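Halogenase PltM (Pseudomonas fluorescens, PDB 6BZN) is a flavin-dependent halogenase that chlorinates, brominates or iodinates phenolic compounds, accepting an unusually wide range of substrates and halides. Local coordinates at residues I29-I33 / D53-R59; G39-K44 / I150-A156; F60-E64 / F218-M222; H98-A103 / D142-F146; R159-E165 / V176-N180. One frame throughout, in Å; residues are numbered along the deposited sequence. Where two conformers were deposited one is given.

Contact 1. Residues I29-I33 / D53-R59; sequences IGSGI and DSAQHPR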
# COMPACT_ATOMS: atom_id res chain seq x y z
N ILE A 29 -7.74 9.09 15.69
CA ILE A 29 -8.21 7.74 15.98
C ILE A 29 -7.28 6.75 15.26
O ILE A 29 -7.17 6.80 14.03
CB ILE A 29 -9.66 7.50 15.54
CG1 ILE A 29 -10.61 8.55 16.14
CG2 ILE A 29 -10.14 6.12 16.00
CD1 ILE A 29 -11.88 8.67 15.34
N GLY A 30 -6.64 5.86 16.02
CA GLY A 30 -5.73 4.85 15.48
C GLY A 30 -4.27 5.17 15.79
O GLY A 30 -3.79 6.27 15.50
N SER A 31 -3.55 4.22 16.37
CA SER A 31 -2.18 4.43 16.78
C SER A 31 -1.23 3.56 15.96
O SER A 31 -0.09 3.34 16.40
CB SER A 31 -2.02 4.13 18.27
OG SER A 31 -2.23 2.74 18.53
N GLY A 32 -1.68 3.08 14.80
CA GLY A 32 -0.84 2.38 13.83
C GLY A 32 0.05 3.39 13.11
O GLY A 32 0.04 4.58 13.44
N ILE A 33 0.80 2.94 12.12
CA ILE A 33 1.77 3.83 11.50
C ILE A 33 1.16 5.13 10.97
O ILE A 33 1.78 6.18 11.10
CB ILE A 33 2.58 3.12 10.39
CG1 ILE A 33 3.78 3.98 9.98
CG2 ILE A 33 1.70 2.78 9.19
CD1 ILE A 33 4.81 3.19 9.18
N ASP A 53 -6.78 4.80 20.68
CA ASP A 53 -6.90 3.50 20.02
C ASP A 53 -7.60 2.51 20.93
O ASP A 53 -7.28 2.44 22.12
CB ASP A 53 -5.51 2.95 19.66
CG ASP A 53 -5.55 1.91 18.53
OD1 ASP A 53 -6.58 1.20 18.37
OD2 ASP A 53 -4.55 1.81 17.78
N SER A 54 -8.52 1.73 20.36
CA SER A 54 -9.19 0.67 21.11
C SER A 54 -8.27 -0.53 21.31
O SER A 54 -8.44 -1.32 22.24
CB SER A 54 -10.49 0.23 20.44
OG SER A 54 -10.24 -0.25 19.14
N ALA A 55 -7.28 -0.67 20.42
CA ALA A 55 -6.31 -1.75 20.52
C ALA A 55 -5.12 -1.28 21.36
O ALA A 55 -5.10 -0.15 21.87
CB ALA A 55 -5.85 -2.15 19.13
N GLN A 56 -4.14 -2.17 21.52
CA GLN A 56 -2.88 -1.80 22.14
C GLN A 56 -1.68 -2.42 21.45
O GLN A 56 -1.80 -3.44 20.78
CB GLN A 56 -2.89 -2.12 23.63
CG GLN A 56 -3.21 -3.54 24.03
CD GLN A 56 -3.62 -3.63 25.50
OE1 GLN A 56 -3.12 -2.87 26.35
NE2 GLN A 56 -4.55 -4.53 25.81
N HIS A 57 -0.53 -1.78 21.59
CA HIS A 57 0.72 -2.31 21.06
C HIS A 57 1.29 -3.28 22.10
O HIS A 57 1.08 -3.08 23.29
CB HIS A 57 1.72 -1.19 20.78
CG HIS A 57 1.32 -0.30 19.66
ND1 HIS A 57 1.69 -0.54 18.35
CD2 HIS A 57 0.55 0.81 19.63
CE1 HIS A 57 1.18 0.40 17.57
NE2 HIS A 57 0.48 1.22 18.32
N PRO A 58 2.00 -4.33 21.68
CA PRO A 58 2.24 -4.67 20.29
C PRO A 58 1.03 -5.36 19.65
O PRO A 58 0.28 -6.05 20.32
CB PRO A 58 3.40 -5.66 20.39
CG PRO A 58 3.09 -6.39 21.64
CD PRO A 58 2.60 -5.32 22.59
N ARG A 59 0.86 -5.18 18.35
CA ARG A 59 -0.15 -5.96 17.64
C ARG A 59 0.22 -6.21 16.19
O ARG A 59 0.93 -5.43 15.57
CB ARG A 59 -1.54 -5.31 17.75
CG ARG A 59 -1.81 -4.15 16.81
CD ARG A 59 -0.96 -2.91 17.06
NE ARG A 59 -1.59 -1.78 16.37
CZ ARG A 59 -2.45 -0.89 16.92
NH1 ARG A 59 -2.77 -0.93 18.21
NH2 ARG A 59 -2.97 0.08 16.16

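Contact 2. Residues G39-K44 / I150-A156; sequences GAVLAK and IALKHGA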
# COMPACT_ATOMS: atom_id res chain seq x y z
N GLY A 39 0.45 12.05 14.08
CA GLY A 39 0.57 12.66 15.40
C GLY A 39 1.95 13.26 15.62
O GLY A 39 2.08 14.33 16.22
N ALA A 40 2.98 12.57 15.13
CA ALA A 40 4.33 13.05 15.29
C ALA A 40 4.54 14.38 14.58
O ALA A 40 5.06 15.32 15.17
CB ALA A 40 5.32 12.03 14.81
N VAL A 41 4.13 14.46 13.31
CA VAL A 41 4.39 15.67 12.52
C VAL A 41 3.60 16.88 13.04
O VAL A 41 4.12 18.01 13.03
CB VAL A 41 4.19 15.48 10.99
CG1 VAL A 41 5.09 14.38 10.46
CG2 VAL A 41 2.75 15.20 10.61
N LEU A 42 2.37 16.65 13.50
CA LEU A 42 1.55 17.71 14.08
C LEU A 42 2.09 18.14 15.44
O LEU A 42 2.20 19.35 15.69
CB LEU A 42 0.09 17.27 14.18
CG LEU A 42 -0.60 17.00 12.84
CD1 LEU A 42 -2.02 16.57 13.08
CD2 LEU A 42 -0.59 18.17 11.89
N ALA A 43 2.47 17.19 16.30
CA ALA A 43 3.02 17.52 17.61
C ALA A 43 4.35 18.28 17.47
O ALA A 43 4.59 19.30 18.13
CB ALA A 43 3.22 16.27 18.46
N LYS A 44 5.21 17.79 16.58
CA LYS A 44 6.47 18.48 16.25
C LYS A 44 6.25 19.95 15.86
O LYS A 44 7.03 20.83 16.26
CB LYS A 44 7.18 17.73 15.13
CG LYS A 44 8.36 18.45 14.48
CD LYS A 44 9.53 18.61 15.43
CE LYS A 44 10.57 19.53 14.81
NZ LYS A 44 11.93 19.15 15.23
N ILE A 150 7.93 7.55 18.09
CA ILE A 150 8.27 8.85 17.49
C ILE A 150 7.28 9.92 17.95
O ILE A 150 7.68 10.99 18.41
CB ILE A 150 8.28 8.84 15.94
CG1 ILE A 150 9.28 7.81 15.41
CG2 ILE A 150 8.64 10.24 15.43
CD1 ILE A 150 9.33 7.67 13.90
N ALA A 151 5.99 9.63 17.82
CA ALA A 151 4.94 10.57 18.19
C ALA A 151 5.01 10.96 19.67
O ALA A 151 4.91 12.15 20.02
CB ALA A 151 3.58 10.00 17.89
N LEU A 152 5.17 9.96 20.53
CA LEU A 152 5.22 10.19 21.98
C LEU A 152 6.39 11.08 22.37
O LEU A 152 6.27 11.96 23.24
CB LEU A 152 5.32 8.85 22.72
CG LEU A 152 4.06 7.98 22.65
CD1 LEU A 152 4.32 6.56 23.15
CD2 LEU A 152 2.95 8.62 23.47
N LYS A 153 7.54 10.84 21.74
CA LYS A 153 8.75 11.62 22.03
C LYS A 153 8.63 13.07 21.57
O LYS A 153 9.35 13.94 22.08
CB LYS A 153 9.97 10.95 21.42
CG LYS A 153 10.35 9.64 22.11
CD LYS A 153 11.63 9.03 21.56
CE LYS A 153 11.51 8.63 20.11
NZ LYS A 153 12.81 8.12 19.61
N HIS A 154 7.76 13.33 20.61
CA HIS A 154 7.46 14.69 20.16
C HIS A 154 6.30 15.35 20.88
O HIS A 154 5.94 16.47 20.54
CB HIS A 154 7.24 14.71 18.65
CG HIS A 154 8.51 14.58 17.88
ND1 HIS A 154 9.04 13.36 17.53
CD2 HIS A 154 9.38 15.51 17.44
CE1 HIS A 154 10.17 13.55 16.88
NE2 HIS A 154 10.40 14.85 16.81
N GLY A 155 5.74 14.69 21.89
CA GLY A 155 4.71 15.31 22.73
C GLY A 155 3.27 14.95 22.45
O GLY A 155 2.38 15.42 23.17
N ALA A 156 3.00 14.10 21.45
CA ALA A 156 1.65 13.58 21.25
C ALA A 156 1.26 12.74 22.47
O ALA A 156 2.08 11.98 22.99
CB ALA A 156 1.57 12.75 19.98
O HOH W 1 12.55 16.31 15.45

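Contact 3. Residues F60-E64 / F218-M222; sequences FSVGE and FFTHM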
# COMPACT_ATOMS: atom_id res chain seq x y z
N PHE A 60 -0.34 -7.28 15.66
CA PHE A 60 -0.10 -7.72 14.30
C PHE A 60 -0.87 -6.84 13.31
O PHE A 60 -1.97 -6.35 13.59
CB PHE A 60 -0.52 -9.19 14.21
CG PHE A 60 -0.75 -9.71 12.83
CD1 PHE A 60 0.29 -10.27 12.11
CD2 PHE A 60 -2.03 -9.71 12.29
CE1 PHE A 60 0.07 -10.79 10.84
CE2 PHE A 60 -2.26 -10.23 11.02
CZ PHE A 60 -1.20 -10.77 10.30
N SER A 61 -0.25 -6.60 12.16
CA SER A 61 -0.94 -5.98 11.04
C SER A 61 -0.28 -6.44 9.73
O SER A 61 0.90 -6.75 9.74
CB SER A 61 -0.91 -4.46 11.20
OG SER A 61 -1.33 -3.81 10.02
N VAL A 62 -1.04 -6.54 8.64
CA VAL A 62 -0.42 -6.72 7.31
C VAL A 62 -0.26 -5.34 6.66
O VAL A 62 -0.47 -4.32 7.33
CB VAL A 62 -1.16 -7.76 6.41
CG1 VAL A 62 -0.87 -9.18 6.91
CG2 VAL A 62 -2.65 -7.48 6.35
N GLY A 63 0.13 -5.28 5.38
CA GLY A 63 0.52 -4.02 4.75
C GLY A 63 2.01 -3.90 4.91
O GLY A 63 2.51 -3.03 5.61
N GLU A 64 2.73 -4.82 4.26
CA GLU A 64 4.12 -5.09 4.59
C GLU A 64 5.12 -4.74 3.50
O GLU A 64 6.30 -4.52 3.79
CB GLU A 64 4.27 -6.56 4.97
CG GLU A 64 3.42 -6.94 6.20
CD GLU A 64 3.02 -8.40 6.28
OE1 GLU A 64 2.52 -8.95 5.27
OE2 GLU A 64 3.16 -8.98 7.38
N PHE A 218 -7.07 -14.15 2.71
CA PHE A 218 -6.67 -14.99 3.83
C PHE A 218 -5.20 -14.70 4.11
O PHE A 218 -4.38 -14.80 3.18
CB PHE A 218 -6.75 -16.47 3.49
CG PHE A 218 -8.13 -16.99 3.15
CD1 PHE A 218 -8.65 -16.84 1.88
CD2 PHE A 218 -8.84 -17.74 4.08
CE1 PHE A 218 -9.89 -17.37 1.54
CE2 PHE A 218 -10.08 -18.27 3.77
CZ PHE A 218 -10.61 -18.09 2.49
N PHE A 219 -4.83 -14.38 5.34
CA PHE A 219 -3.44 -14.06 5.64
C PHE A 219 -2.97 -14.50 7.02
O PHE A 219 -3.75 -14.61 7.97
CB PHE A 219 -3.15 -12.57 5.43
CG PHE A 219 -4.14 -11.65 6.08
CD1 PHE A 219 -5.34 -11.34 5.44
CD2 PHE A 219 -3.90 -11.11 7.32
CE1 PHE A 219 -6.27 -10.50 6.03
CE2 PHE A 219 -4.82 -10.26 7.92
CZ PHE A 219 -6.00 -9.95 7.27
N THR A 220 -1.67 -14.75 7.09
CA THR A 220 -1.04 -15.21 8.32
C THR A 220 0.48 -15.03 8.22
O THR A 220 1.00 -14.58 7.18
CB THR A 220 -1.41 -16.69 8.62
OG1 THR A 220 -1.04 -17.01 9.97
CG2 THR A 220 -0.70 -17.66 7.68
N HIS A 221 1.17 -15.40 9.28
CA HIS A 221 2.61 -15.50 9.28
C HIS A 221 3.02 -16.94 9.58
O HIS A 221 2.42 -17.60 10.43
CB HIS A 221 3.23 -14.58 10.34
CG HIS A 221 3.21 -13.13 9.99
ND1 HIS A 221 3.66 -12.16 10.86
CD2 HIS A 221 2.81 -12.47 8.88
CE1 HIS A 221 3.55 -10.97 10.29
NE2 HIS A 221 3.05 -11.13 9.08
N MET A 222 4.07 -17.40 8.90
CA MET A 222 4.53 -18.78 9.00
C MET A 222 6.01 -18.91 9.25
O MET A 222 6.81 -18.04 8.87
CB MET A 222 4.20 -19.56 7.73
CG MET A 222 2.72 -19.60 7.38
SD MET A 222 2.46 -20.83 6.09
CE MET A 222 0.74 -20.55 5.73

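Contact 4. Residues H98-A103 / D142-F146; sequences HVGSSA and DIDYF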
# COMPACT_ATOMS: atom_id res chain seq x y z
N HIS A 98 18.11 0.77 13.84
CA HIS A 98 17.42 1.67 14.78
C HIS A 98 16.13 1.16 15.36
O HIS A 98 15.79 1.54 16.47
CB HIS A 98 17.14 3.00 14.12
CG HIS A 98 18.37 3.73 13.72
ND1 HIS A 98 19.15 4.43 14.62
CD2 HIS A 98 18.99 3.85 12.52
CE1 HIS A 98 20.18 4.96 13.99
NE2 HIS A 98 20.11 4.63 12.71
N VAL A 99 15.37 0.37 14.61
CA VAL A 99 14.12 -0.18 15.11
C VAL A 99 14.41 -1.52 15.78
O VAL A 99 14.00 -1.76 16.91
CB VAL A 99 13.08 -0.38 13.99
CG1 VAL A 99 11.78 -0.93 14.57
CG2 VAL A 99 12.80 0.94 13.27
N GLY A 100 15.11 -2.39 15.06
CA GLY A 100 15.54 -3.66 15.60
C GLY A 100 15.75 -4.69 14.52
O GLY A 100 15.15 -4.62 13.44
N SER A 101 16.57 -5.68 14.82
CA SER A 101 16.96 -6.66 13.81
C SER A 101 15.81 -7.59 13.37
O SER A 101 15.89 -8.20 12.31
CB SER A 101 18.16 -7.48 14.27
OG SER A 101 17.90 -8.16 15.48
N SER A 102 14.75 -7.69 14.17
CA SER A 102 13.58 -8.47 13.75
C SER A 102 12.54 -7.64 12.98
O SER A 102 11.52 -8.18 12.54
CB SER A 102 12.94 -9.12 14.97
OG SER A 102 13.81 -10.10 15.54
N ALA A 103 12.79 -6.34 12.78
CA ALA A 103 11.73 -5.42 12.33
C ALA A 103 11.46 -5.42 10.83
O ALA A 103 10.45 -4.86 10.39
CB ALA A 103 12.03 -4.01 12.83
N ASP A 142 6.53 -4.29 14.94
CA ASP A 142 7.71 -3.57 15.44
C ASP A 142 7.82 -2.20 14.82
O ASP A 142 8.16 -1.23 15.50
CB ASP A 142 8.98 -4.37 15.20
CG ASP A 142 9.09 -5.62 16.09
OD1 ASP A 142 8.31 -5.80 17.06
OD2 ASP A 142 9.99 -6.45 15.79
N ILE A 143 7.51 -2.11 13.53
CA ILE A 143 7.55 -0.84 12.81
C ILE A 143 6.55 0.15 13.41
O ILE A 143 6.91 1.29 13.70
CB ILE A 143 7.27 -1.05 11.30
CG1 ILE A 143 8.41 -1.86 10.65
CG2 ILE A 143 7.04 0.27 10.56
CD1 ILE A 143 9.75 -1.16 10.58
N ASP A 144 5.31 -0.30 13.62
CA ASP A 144 4.25 0.59 14.12
C ASP A 144 4.50 1.02 15.56
O ASP A 144 4.21 2.16 15.91
CB ASP A 144 2.86 -0.05 13.97
CG ASP A 144 2.42 -0.14 12.50
OD1 ASP A 144 3.28 -0.09 11.59
OD2 ASP A 144 1.21 -0.27 12.24
N TYR A 145 5.04 0.13 16.39
CA TYR A 145 5.30 0.49 17.77
C TYR A 145 6.39 1.58 17.79
O TYR A 145 6.25 2.59 18.46
CB TYR A 145 5.72 -0.72 18.61
CG TYR A 145 5.44 -0.62 20.12
CD1 TYR A 145 4.92 0.54 20.71
CD2 TYR A 145 5.70 -1.71 20.96
CE1 TYR A 145 4.66 0.62 22.07
CE2 TYR A 145 5.45 -1.63 22.33
CZ TYR A 145 4.92 -0.47 22.88
OH TYR A 145 4.65 -0.38 24.23
N PHE A 146 7.43 1.39 16.98
CA PHE A 146 8.48 2.41 16.80
C PHE A 146 7.91 3.75 16.34
O PHE A 146 8.28 4.79 16.87
CB PHE A 146 9.54 1.90 15.82
CG PHE A 146 10.69 2.84 15.61
CD1 PHE A 146 10.65 3.78 14.58
CD2 PHE A 146 11.81 2.77 16.41
CE1 PHE A 146 11.72 4.64 14.37
CE2 PHE A 146 12.87 3.64 16.22
CZ PHE A 146 12.84 4.57 15.19

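Contact 5. Residues R159-E165 / V176-N180; sequences RQNIKIE and VALSN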
# COMPACT_ATOMS: atom_id res chain seq x y z
N ARG A 159 -3.70 7.34 24.33
CA ARG A 159 -4.47 6.47 25.21
C ARG A 159 -4.83 5.23 24.41
O ARG A 159 -5.53 5.33 23.38
CB ARG A 159 -5.73 7.15 25.73
CG ARG A 159 -5.45 8.47 26.42
CD ARG A 159 -6.69 9.05 27.08
NE ARG A 159 -6.53 10.48 27.31
CZ ARG A 159 -7.42 11.28 27.91
NH1 ARG A 159 -8.57 10.80 28.36
NH2 ARG A 159 -7.14 12.57 28.04
N GLN A 160 -4.33 4.10 24.89
CA GLN A 160 -4.54 2.78 24.32
C GLN A 160 -5.64 2.05 25.05
O GLN A 160 -6.01 2.42 26.17
CB GLN A 160 -3.26 1.95 24.49
CG GLN A 160 -2.02 2.58 23.91
CD GLN A 160 -1.74 2.09 22.51
OE1 GLN A 160 -1.19 1.00 22.35
NE2 GLN A 160 -2.12 2.87 21.51
N ASN A 161 -6.16 1.00 24.42
CA ASN A 161 -7.17 0.13 25.05
C ASN A 161 -8.41 0.88 25.56
O ASN A 161 -8.97 0.54 26.59
CB ASN A 161 -6.51 -0.68 26.18
CG ASN A 161 -7.28 -1.93 26.54
OD1 ASN A 161 -7.96 -2.51 25.69
ND2 ASN A 161 -7.17 -2.35 27.79
N ILE A 162 -8.80 1.94 24.84
CA ILE A 162 -9.95 2.77 25.24
C ILE A 162 -11.18 2.37 24.45
O ILE A 162 -11.10 1.60 23.50
CB ILE A 162 -9.69 4.31 25.14
CG1 ILE A 162 -9.20 4.77 23.77
CG2 ILE A 162 -8.71 4.74 26.21
CD1 ILE A 162 -10.23 4.70 22.66
N LYS A 163 -12.33 2.87 24.87
CA LYS A 163 -13.58 2.64 24.17
C LYS A 163 -14.21 4.00 23.92
O LYS A 163 -14.52 4.73 24.85
CB LYS A 163 -14.49 1.72 25.00
CG LYS A 163 -15.90 1.50 24.45
CD LYS A 163 -15.91 1.18 22.95
CE LYS A 163 -17.08 0.29 22.55
NZ LYS A 163 -18.42 0.93 22.70
N ILE A 164 -14.34 4.36 22.65
CA ILE A 164 -15.00 5.59 22.25
C ILE A 164 -16.49 5.33 22.30
O ILE A 164 -16.97 4.42 21.63
CB ILE A 164 -14.59 6.02 20.82
CG1 ILE A 164 -13.11 6.42 20.81
CG2 ILE A 164 -15.46 7.17 20.33
CD1 ILE A 164 -12.49 6.41 19.43
N GLU A 165 -17.21 6.13 23.07
CA GLU A 165 -18.66 6.01 23.21
C GLU A 165 -19.44 6.83 22.19
O GLU A 165 -20.47 6.39 21.72
CB GLU A 165 -19.08 6.39 24.62
CG GLU A 165 -18.46 5.47 25.66
CD GLU A 165 -19.27 5.36 26.93
OE1 GLU A 165 -19.28 4.25 27.52
OE2 GLU A 165 -19.90 6.37 27.33
N VAL A 176 -15.30 13.91 22.00
CA VAL A 176 -15.25 12.46 22.04
C VAL A 176 -15.51 12.01 23.47
O VAL A 176 -14.79 12.40 24.39
CB VAL A 176 -13.91 11.90 21.51
CG1 VAL A 176 -13.92 10.37 21.55
CG2 VAL A 176 -13.65 12.40 20.09
N ALA A 177 -16.55 11.20 23.64
CA ALA A 177 -16.87 10.61 24.93
C ALA A 177 -16.18 9.26 25.01
O ALA A 177 -16.14 8.52 24.02
CB ALA A 177 -18.38 10.45 25.07
N LEU A 178 -15.64 8.95 26.18
CA LEU A 178 -14.85 7.74 26.43
C LEU A 178 -15.44 6.97 27.60
O LEU A 178 -15.92 7.58 28.55
CB LEU A 178 -13.41 8.14 26.77
CG LEU A 178 -12.69 9.01 25.74
CD1 LEU A 178 -11.44 9.66 26.33
CD2 LEU A 178 -12.35 8.19 24.51
N SER A 179 -15.41 5.64 27.55
CA SER A 179 -15.90 4.83 28.69
C SER A 179 -14.97 5.04 29.88
O SER A 179 -13.75 5.02 29.71
CB SER A 179 -15.98 3.34 28.35
OG SER A 179 -16.77 3.12 27.19
N ASN A 180 -15.55 5.28 31.06
CA ASN A 180 -14.78 5.44 32.31
C ASN A 180 -13.74 6.58 32.28
O ASN A 180 -12.64 6.46 32.84
CB ASN A 180 -14.13 4.09 32.71
CG ASN A 180 -15.16 2.98 32.93
OD1 ASN A 180 -16.31 3.24 33.28
ND2 ASN A 180 -14.73 1.74 32.73
O HOH W 2 -12.18 4.16 27.56

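Contact 1. Residues I29-I33 / D53-R59
Ser31 meets Asp53 and His57 in the corner of a Rossmann-type dinucleotide fold, where the glycine-rich turn after strand 24-29 lies beside the loop that follows strand 49-52. Gly30 and Gly32 fit a GxGxxG pattern, with Gly32 as N-cap of helix 33-44. Asp53 and Arg59 both belong to the FAD site of this protein, although no flavin is bound to this chain. With CG anti to the backbone N (chi1 -158°), Asp53 presents OD2 to the turn, and that one oxygen takes four bonds. Ser31 OG donates to Asp53 OD2 over 2.6 Å, arriving on the anti side and close to the carboxylate plane. Ser31 N reaches Asp53 OD2 from above the plane, at 3.0 Å. On the syn side Arg59 NH2 forms a salt bridge with Asp53 OD2 of 2.8 Å, while Arg59 NH1 adds a longer, more bent bond. A lysine in place of Asp53 would probably leave Arg59 without its counter-charge and Ser31 OG and N without their shared acceptor. Asp53 OD1 instead accepts from Ala55 N at 2.9 Å, an Asx turn within its own loop. Ser31 OG occupies the position between its backbone N and carbonyl carbon (chi1 66°), which brings it to both Asp53 and His57. Gln160 gives OG a further hydrogen bond. One imidazole nitrogen serves both Ser31 oxygens: His57 NE2 donates to Ser31 O at 2.9 Å, nearly in the ring plane, and to Ser31 OG at 3.1 Å, tilted from it. That same His57 NE2 lies over the centre of the Arg59 guanidinium, 3.8 Å above its plane.

Contact 2. Residues G39-K44 / I150-A156
Ala40 and Ala151 bring helices 33-44 and 140-153 together so closely that their CA atoms are 3.9 Å apart. This is an interface of small residues flanking the Rossmann-type sheet, and its relief is shallow. The methyl of Ala40 settles between Ile150 CG2, 3.8 Å from Ala40 CB, and the backbone of Ala151, whose CA is 3.7 Å from the same methyl. Gly39 offers a flat patch of backbone, faced by the methyls of Ala151 and Ala156. One turn on, Ala43 is the next bump, and its hollow is made by the chain as it leaves the second helix: Ala43 CB lies 3.4 Å from His154 O and 3.7 Å from Ala156 N. Here the helix ends in a Schellman motif, Gly155 taking up positive phi, and the departing chain forms this hollow. At the exposed side, Lys44 crosses His154 obliquely, its CD 3.7 Å from His154 CD2. Its CG is anti to the backbone N (chi1 169°), and a bend at chi2 carries the chain past the imidazole. The ring's rotation is set from the other end, since His154 ND1 donates to Ile150 O at 2.9 Å in a nearly straight bond. Ile83 packs against Ala40, Lys44, Ile150 and His154. No direct hydrogen bond joins the segments; the fit rests on methyls against methyls and backbone, with one water bridging Lys44 NZ and His154 NE2 as the polar link.

Contact 3. Residues F60-E64 / F218-M222
Glu64 and His221 form the polar link of this contact: His221 NE2 donates to Glu64 OE2 over 2.7 Å. The carboxylate and imidazole planes are 12° apart, and Glu64 OE2 lies near the plane of the imidazole. Over one face of that imidazole stands Phe60, edge first, in a T-shaped pair with the planes at 76°. Its CE1 lies over the centre of the histidine ring, 3.5 Å from His221 NE2. Phe60 gets there with CG anti to the backbone N (chi1 162°), which sets the ring against His221 and Phe219. Another atom of the Phe60 rim, CE2, touches the edge of Phe219, 4.0 Å from Phe219 CE2. Val62 then covers a face of Phe219: its CG2 is 4.1 Å from the ring centroid in a CH-pi contact, while Val62 CG1 presses on the rim, 3.6 Å from Phe219 CD2. Thus a loop of the FAD site, in which Ser61 and Val62 are flavin-binding residues, rests on strand 215-223 of the mixed sheet. In the next shell, Arg316 on the neighbouring strand makes a cation-pi contact with Phe60, and Phe263 meets the His221 ring edge to face. Ser275 OG hydrogen-bonds Glu64 OE1, which also binds a glycerol, probably from the crystallisation liquor. The buried carboxylate of Glu64 therefore has both oxygens engaged: with OE2 bonded to His221 and OE1 to Ser275, it is probably restrained from turning and stays nearly coplanar with the imidazole.

Contact 4. Residues H98-A103 / D142-F146
Asp142 packs against Ala103 near the start of helix 140-153, where the link between helix 92-98 and strand 104-107 touches it. That link leaves its helix at Gly100, which has positive phi, and closes as a type I beta turn from Gly100 to Ala103. Asp142 touches the turn with its methylene, CB lying 3.9 Å from Ala103 CB. Its OD2 comes no nearer than van der Waals range of Ser102, whose hydroxyl is hydrogen-bonded to Thr270. The backbone of Asp142 takes part as well, Val99 CG1 resting 3.7 Å from Asp142 O. Ile143 follows, reaching the end of the turn: its CG1 is 3.6 Å from Ala103 O, and its CD1 is 4.3 Å from Ala103 CB. With both chi1 and chi2 near -66°, the folded side chain brings its tip nearer the link, where Val99 CG1 also approaches CD1. Ile95 and Leu89 pack against Ile143 too, so Ile143 is packed by apolar side chains, close to the flavin-binding residues Arg140 and Ile33. One turn after Asp142, Phe146 closes the contact. One face of its ring is covered by Val99, and near CE2 the ring is approached obliquely by the carbonyl of His98, with His98 O 3.6 Å from Phe146 CE2. Val99 CG2 stands almost exactly over the middle of the ring, 3.6 Å from the Phe146 centroid and 9° off the ring normal, a textbook CH-pi placement.

Contact 5. Residues R159-E165 / V176-N180
Ile164 and Leu178 face each other as a non-hydrogen-bonded pair in the antiparallel hairpin of strands 164-170 and 173-178, their side chains on one face of the sheet. Segment 159-165 leads from edge strand 157-159 of the parallel sheet into this hairpin. Ile164 CG1 meets Leu178 CD2 at a slant, 4.2 Å away. The other branch of the isoleucine, CG2, turns to Val176, whose CG1 is 3.8 Å away from Ile164 CG2. Leu178 has a second neighbour in Arg159, whose extended chain crosses it at about a right angle and brings NH1 to 3.7 Å from Leu178 CD1; the guanidinium is held by a salt bridge to Glu157. Flanking the pair, Ser179 N donates to Lys163 O at 3.0 Å and Glu165 N to Ala177 O at 2.8 Å. Beyond the strand end, a water accepts from Lys163 N and donates to Ser179 O. On the outer side the Ser179 hydroxyl lies between Lys163 and Glu165: Ser179 OG is 3.3 Å from Lys163 CG and donates to Glu165 OE1 over 2.8 Å, meeting the carboxylate on its anti side and well out of its plane. An alanine in place of Ser179 would probably deprive Glu165 OE1 of this donor and leave the exposed carboxylate freer to swing. The chemistry is thus divided: apolar branches meet on the Ile164 and Leu178 face, and a hydroxyl-carboxylate bond ties the exposed side.

Contacts 1 and 3 adjoin in the sequence, their centres about 16 Å apart, so the loop 53-64 carries flavin-binding residues in both. Contact 4 touches contact 1 from the helix side: Asp144 makes a weak hydrogen bond to Ile33 N, and Tyr145 meets the ring of His57. Contact 5 reaches contact 1 through Gln160, their centres about 13 Å apart. Helix 140-153 is shared by contacts 2 and 4, about 18 Å between centres, and contact 2 itself stays about 7 Å from contact 1 at the nearest atoms. A bound calcium ion lies about 6 Å from the side chain of Val62 in contact 3.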